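Local atomic coordinates of exopolygalacturonate lyase (Vibrio vulnificus, PDB entry 5A29), a protein that probably cleaves pectate chains by beta-elimination, as a metal-binding exopolygalacturonate lyase of polysaccharide lyase family 2. Residues I122-R134 with G194-K206. Residues are numbered along the deposited sequence; the frame is centred on the assembly and turned at random.
Sequences IADNGLFYWGGHR and GRHGSYSKNYDDK. With MN (manganese (II) ion), chain C; EDO (1,2-ethanediol), chain G; EDO (1,2-ethanediol), chain K.
The amide nitrogen of N125 is gripped by two carbonyls of the loop 194-206. ND2 donates to K201 O at 2.9 Å, the acceptor lying in the plane of the amide and the proton meeting a lone pair of the carbonyl, while a weak bond runs from ND2 to S198 O at 3.1 Å. These acceptors belong to the first and last residues of the type I turn S198-K201. N125 CG stands between its own backbone N and carbonyl carbon (chi1 72°), which lets OD1 curl back to accept from L127 N in an Asx turn as ND2 faces the other loop. The amide is thus held at both ends, and a water bridges N125 N, weakly, to Y199 O. Y199 reaches along the loop 122-134, and its hydroxyl donates to F128 O at 2.8 Å, the donor somewhat tilted from the carbonyl plane. Y129 CD1 lies over one face of the Y199 ring near the rim, 3.5 Å from Y199 CE1, with the two ring planes 44° apart. A123 CB and L127 CB approach the same ring obliquely, and R134 NH1 lies 3.6 Å from Y199 CD2. Farther along, H133 NE2 and H196 NE2 each bind manganese at 2.1 Å. H196 NE2 approaches the H133 ring at its edge, and the imidazole planes are turned 74° apart. E154 and a water also ligate the metal. H133 ND1 donates to H550 O, a second-shell bond that fixes the rotation of the imidazole and probably makes its NE2 a stronger electron donor. Each loop therefore supplies one histidine to the manganese, and the amide and tyrosine bonds tie the same two loops together farther off, with Y199 OH 11.5 Å from the manganese.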
loop_
_atom_site.group_PDB
_atom_site.type_symbol
_atom_site.label_atom_id
_atom_site.label_comp_id
_atom_site.label_asym_id
_atom_site.label_seq_id
_atom_site.Cartn_x
_atom_site.Cartn_y
_atom_site.Cartn_z
ATOM N N ILE A 122 10.194 -18.434 9.758
ATOM C CA ILE A 122 11.168 -17.858 8.865
ATOM C C ILE A 122 11.970 -18.947 8.156
ATOM O O ILE A 122 12.543 -19.826 8.819
ATOM C CB ILE A 122 12.145 -16.988 9.661
ATOM C CG1 ILE A 122 11.371 -15.962 10.492
ATOM C CG2 ILE A 122 13.084 -16.278 8.702
ATOM C CD1 ILE A 122 12.302 -14.950 11.169
ATOM N N ALA A 123 12.050 -18.884 6.833
ATOM C CA ALA A 123 12.949 -19.778 6.058
ATOM C C ALA A 123 14.416 -19.685 6.500
ATOM O O ALA A 123 14.846 -18.667 7.118
ATOM C CB ALA A 123 12.838 -19.448 4.571
ATOM N N ASP A 124 15.223 -20.714 6.133
ATOM C CA ASP A 124 16.660 -20.651 6.428
ATOM C C ASP A 124 17.342 -19.436 5.838
ATOM O O ASP A 124 18.275 -18.936 6.426
ATOM C CB ASP A 124 17.407 -21.909 5.976
ATOM C CG ASP A 124 16.946 -23.142 6.703
ATOM O OD1 ASP A 124 16.491 -23.014 7.878
ATOM O OD2 ASP A 124 17.001 -24.227 6.081
ATOM N N ASN A 125 16.832 -18.912 4.715
ATOM C CA ASN A 125 17.504 -17.777 4.032
ATOM C C ASN A 125 17.139 -16.396 4.586
ATOM O O ASN A 125 17.727 -15.374 4.193
ATOM C CB ASN A 125 17.332 -17.857 2.514
ATOM C CG ASN A 125 15.908 -17.544 2.032
ATOM O OD1 ASN A 125 14.974 -17.331 2.839
ATOM N ND2 ASN A 125 15.733 -17.515 0.681
ATOM N N GLY A 126 16.208 -16.383 5.547
ATOM C CA GLY A 126 15.843 -15.144 6.256
ATOM C C GLY A 126 14.474 -14.590 5.804
ATOM O O GLY A 126 13.948 -13.702 6.457
ATOM N N LEU A 127 13.892 -15.159 4.750
ATOM C CA LEU A 127 12.555 -14.744 4.257
ATOM C C LEU A 127 11.439 -15.298 5.163
ATOM O O LEU A 127 11.407 -16.495 5.481
ATOM C CB LEU A 127 12.304 -15.225 2.834
ATOM C CG LEU A 127 13.146 -14.547 1.709
ATOM C CD1 LEU A 127 12.860 -15.202 0.367
ATOM C CD2 LEU A 127 12.914 -13.032 1.716
ATOM N N PHE A 128 10.463 -14.450 5.492
ATOM C CA PHE A 128 9.294 -14.923 6.231
ATOM C C PHE A 128 8.430 -15.780 5.359
ATOM O O PHE A 128 8.161 -15.463 4.148
ATOM C CB PHE A 128 8.429 -13.723 6.752
ATOM C CG PHE A 128 9.138 -12.814 7.704
ATOM C CD1 PHE A 128 10.403 -13.113 8.202
ATOM C CD2 PHE A 128 8.498 -11.652 8.173
ATOM C CE1 PHE A 128 11.042 -12.257 9.085
ATOM C CE2 PHE A 128 9.121 -10.793 9.067
ATOM C CZ PHE A 128 10.405 -11.100 9.539
ATOM N N TYR A 129 7.759 -16.748 5.992
ATOM C CA TYR A 129 6.653 -17.433 5.317
ATOM C C TYR A 129 5.338 -16.649 5.398
ATOM O O TYR A 129 4.526 -16.876 6.307
ATOM C CB TYR A 129 6.417 -18.843 5.869
ATOM C CG TYR A 129 7.654 -19.773 5.686
ATOM C CD1 TYR A 129 8.133 -20.056 4.404
ATOM C CD2 TYR A 129 8.295 -20.365 6.794
ATOM C CE1 TYR A 129 9.251 -20.894 4.219
ATOM C CE2 TYR A 129 9.420 -21.213 6.623
ATOM C CZ TYR A 129 9.865 -21.473 5.330
ATOM O OH TYR A 129 10.936 -22.304 5.091
ATOM N N TRP A 130 5.079 -15.822 4.394
ATOM C CA TRP A 130 3.924 -14.900 4.393
ATOM C C TRP A 130 3.785 -14.343 2.975
ATOM O O TRP A 130 4.531 -14.755 2.050
ATOM C CB TRP A 130 4.130 -13.766 5.438
ATOM C CG TRP A 130 5.207 -12.751 5.062
ATOM C CD1 TRP A 130 6.073 -12.810 3.974
ATOM C CD2 TRP A 130 5.541 -11.564 5.764
ATOM N NE1 TRP A 130 6.862 -11.675 3.948
ATOM C CE2 TRP A 130 6.610 -10.931 5.062
ATOM C CE3 TRP A 130 5.038 -10.948 6.920
ATOM C CZ2 TRP A 130 7.152 -9.724 5.467
ATOM C CZ3 TRP A 130 5.617 -9.764 7.345
ATOM C CH2 TRP A 130 6.652 -9.153 6.611
ATOM N N GLY A 131 2.807 -13.456 2.766
ATOM C CA GLY A 131 2.722 -12.719 1.504
ATOM C C GLY A 131 1.735 -13.327 0.538
ATOM O O GLY A 131 0.845 -14.112 0.910
ATOM N N GLY A 132 1.856 -12.909 -0.706
ATOM C CA GLY A 132 0.837 -13.190 -1.726
ATOM C C GLY A 132 0.652 -14.665 -2.096
ATOM O O GLY A 132 -0.420 -15.042 -2.608
ATOM N N HIS A 133 1.665 -15.493 -1.867
ATOM C CA HIS A 133 1.638 -16.907 -2.368
ATOM C C HIS A 133 2.157 -17.827 -1.305
ATOM O O HIS A 133 2.577 -18.960 -1.617
ATOM C CB HIS A 133 2.546 -17.074 -3.606
ATOM C CG HIS A 133 2.094 -16.358 -4.838
ATOM N ND1 HIS A 133 0.817 -16.417 -5.333
ATOM C CD2 HIS A 133 2.790 -15.579 -5.699
ATOM C CE1 HIS A 133 0.734 -15.703 -6.453
ATOM N NE2 HIS A 133 1.925 -15.185 -6.694
ATOM N N ARG A 134 2.158 -17.392 -0.029
ATOM C CA ARG A 134 2.539 -18.313 1.039
ATOM C C ARG A 134 1.875 -17.920 2.373
ATOM O O ARG A 134 1.915 -16.761 2.763
ATOM C CB ARG A 134 4.063 -18.300 1.306
ATOM C CG ARG A 134 4.592 -19.652 1.838
ATOM C CD ARG A 134 4.657 -20.625 0.655
ATOM N NE ARG A 134 4.775 -22.053 1.001
ATOM C CZ ARG A 134 5.920 -22.612 1.329
ATOM N NH1 ARG A 134 6.999 -21.842 1.452
ATOM N NH2 ARG A 134 5.984 -23.921 1.576
ATOM N N GLY A 194 12.208 -9.189 -9.394
ATOM C CA GLY A 194 11.287 -10.308 -9.598
ATOM C C GLY A 194 10.203 -10.150 -8.518
ATOM O O GLY A 194 10.447 -9.585 -7.465
ATOM N N ARG A 195 9.007 -10.611 -8.811
ATOM C CA ARG A 195 7.903 -10.604 -7.837
ATOM C C ARG A 195 7.940 -11.860 -6.992
ATOM O O ARG A 195 7.412 -11.886 -5.902
ATOM C CB ARG A 195 6.577 -10.603 -8.616
ATOM C CG ARG A 195 5.357 -10.327 -7.718
ATOM C CD ARG A 195 5.435 -8.925 -7.086
ATOM N NE ARG A 195 5.330 -7.876 -8.123
ATOM C CZ ARG A 195 5.205 -6.573 -7.825
ATOM N NH1 ARG A 195 5.146 -6.193 -6.525
ATOM N NH2 ARG A 195 5.050 -5.691 -8.800
ATOM N N HIS A 196 8.490 -12.950 -7.527
ATOM C CA HIS A 196 8.336 -14.235 -6.857
ATOM C C HIS A 196 9.636 -14.684 -6.243
ATOM O O HIS A 196 10.442 -15.324 -6.914
ATOM C CB HIS A 196 7.830 -15.263 -7.851
ATOM C CG HIS A 196 6.424 -15.037 -8.262
ATOM N ND1 HIS A 196 5.874 -15.593 -9.395
ATOM C CD2 HIS A 196 5.453 -14.264 -7.704
ATOM C CE1 HIS A 196 4.599 -15.212 -9.490
ATOM N NE2 HIS A 196 4.325 -14.422 -8.465
ATOM N N GLY A 197 9.884 -14.323 -4.988
ATOM C CA GLY A 197 11.189 -14.556 -4.364
ATOM C C GLY A 197 11.351 -16.004 -3.910
ATOM O O GLY A 197 10.375 -16.653 -3.375
ATOM N N SER A 198 12.542 -16.565 -4.148
ATOM C CA SER A 198 12.695 -18.000 -3.875
ATOM C C SER A 198 13.061 -18.272 -2.415
ATOM O O SER A 198 13.994 -17.649 -1.888
ATOM C CB SER A 198 13.820 -18.629 -4.753
ATOM O OG SER A 198 13.930 -19.976 -4.312
ATOM N N TYR A 199 12.357 -19.206 -1.772
ATOM C CA TYR A 199 12.772 -19.651 -0.428
ATOM C C TYR A 199 14.109 -20.492 -0.461
ATOM O O TYR A 199 14.650 -20.785 0.590
ATOM C CB TYR A 199 11.659 -20.402 0.341
ATOM C CG TYR A 199 10.508 -19.485 0.758
ATOM C CD1 TYR A 199 10.670 -18.549 1.806
ATOM C CD2 TYR A 199 9.314 -19.486 0.053
ATOM C CE1 TYR A 199 9.624 -17.712 2.205
ATOM C CE2 TYR A 199 8.261 -18.624 0.424
ATOM C CZ TYR A 199 8.435 -17.736 1.473
ATOM O OH TYR A 199 7.425 -16.859 1.803
ATOM N N SER A 200 14.623 -20.795 -1.654
ATOM C CA SER A 200 15.933 -21.486 -1.816
ATOM C C SER A 200 17.072 -20.543 -2.154
ATOM O O SER A 200 18.151 -21.007 -2.427
ATOM C CB SER A 200 15.873 -22.453 -2.988
ATOM O OG SER A 200 14.799 -23.334 -2.837
ATOM N N LYS A 201 16.834 -19.236 -2.244
ATOM C CA LYS A 201 17.900 -18.319 -2.626
ATOM C C LYS A 201 18.831 -18.258 -1.439
ATOM O O LYS A 201 18.344 -18.179 -0.318
ATOM C CB LYS A 201 17.301 -16.933 -2.945
ATOM C CG LYS A 201 18.320 -15.864 -3.247
ATOM C CD LYS A 201 18.583 -15.853 -4.754
ATOM C CE LYS A 201 19.790 -14.962 -5.077
ATOM N NZ LYS A 201 20.182 -15.279 -6.478
ATOM N N ASN A 202 20.160 -18.299 -1.633
ATOM C CA ASN A 202 21.073 -18.126 -0.470
ATOM C C ASN A 202 21.149 -16.729 0.139
ATOM O O ASN A 202 21.238 -15.745 -0.557
ATOM C CB ASN A 202 22.499 -18.597 -0.821
ATOM C CG ASN A 202 22.514 -20.066 -1.197
ATOM O OD1 ASN A 202 22.653 -20.939 -0.342
ATOM N ND2 ASN A 202 22.243 -20.343 -2.453
ATOM N N TYR A 203 21.123 -16.679 1.465
ATOM C CA TYR A 203 21.283 -15.471 2.229
ATOM C C TYR A 203 22.642 -14.873 1.952
ATOM O O TYR A 203 23.608 -15.607 1.842
ATOM C CB TYR A 203 21.136 -15.757 3.730
ATOM C CG TYR A 203 21.307 -14.506 4.564
ATOM C CD1 TYR A 203 20.297 -13.532 4.599
ATOM C CD2 TYR A 203 22.470 -14.270 5.308
ATOM C CE1 TYR A 203 20.451 -12.350 5.326
ATOM C CE2 TYR A 203 22.623 -13.089 6.062
ATOM C CZ TYR A 203 21.581 -12.145 6.073
ATOM O OH TYR A 203 21.718 -10.948 6.758
ATOM N N ASP A 204 22.735 -13.548 1.925
ATOM C CA ASP A 204 24.020 -12.870 1.823
ATOM C C ASP A 204 24.072 -11.647 2.720
ATOM O O ASP A 204 23.401 -10.629 2.459
ATOM C CB ASP A 204 24.301 -12.508 0.353
ATOM C CG ASP A 204 25.625 -11.750 0.153
ATOM O OD1 ASP A 204 26.383 -11.445 1.125
ATOM O OD2 ASP A 204 25.843 -11.363 -1.016
ATOM N N ASP A 205 24.852 -11.763 3.790
ATOM C CA ASP A 205 24.943 -10.712 4.770
ATOM C C ASP A 205 25.517 -9.434 4.175
ATOM O O ASP A 205 25.338 -8.352 4.731
ATOM C CB ASP A 205 25.740 -11.152 6.023
ATOM C CG ASP A 205 25.339 -10.390 7.251
ATOM O OD1 ASP A 205 24.123 -10.378 7.618
ATOM O OD2 ASP A 205 26.210 -9.701 7.802
ATOM N N LYS A 206 26.207 -9.555 3.045
ATOM C CA LYS A 206 26.902 -8.376 2.498
ATOM C C LYS A 206 26.233 -7.849 1.237
ATOM O O LYS A 206 26.845 -7.052 0.502
ATOM C CB LYS A 206 28.361 -8.735 2.194
ATOM C CG LYS A 206 29.030 -9.282 3.469
ATOM C CD LYS A 206 30.515 -9.603 3.290
ATOM C CE LYS A 206 31.382 -8.417 3.636
ATOM N NZ LYS A 206 31.554 -7.515 2.447
HETATM MN MN MN C . 2.399 -13.660 -8.091
HETATM C C1 EDO G . 9.589 -13.689 -10.983
HETATM O O1 EDO G . 10.329 -13.464 -9.761
HETATM C C2 EDO G . 8.344 -12.801 -11.117
HETATM O O2 EDO G . 8.629 -11.483 -11.679
HETATM C C1 EDO K . 27.699 -9.050 -2.556
HETATM O O1 EDO K . 28.218 -10.301 -2.087
HETATM C C2 EDO K . 28.306 -7.982 -1.676
HETATM O O2 EDO K . 29.720 -8.064 -1.886
HETATM O O HOH W 1 15.739 -20.849 2.980
HETATM O O HOH W 2 0.378 -12.740 -7.668
#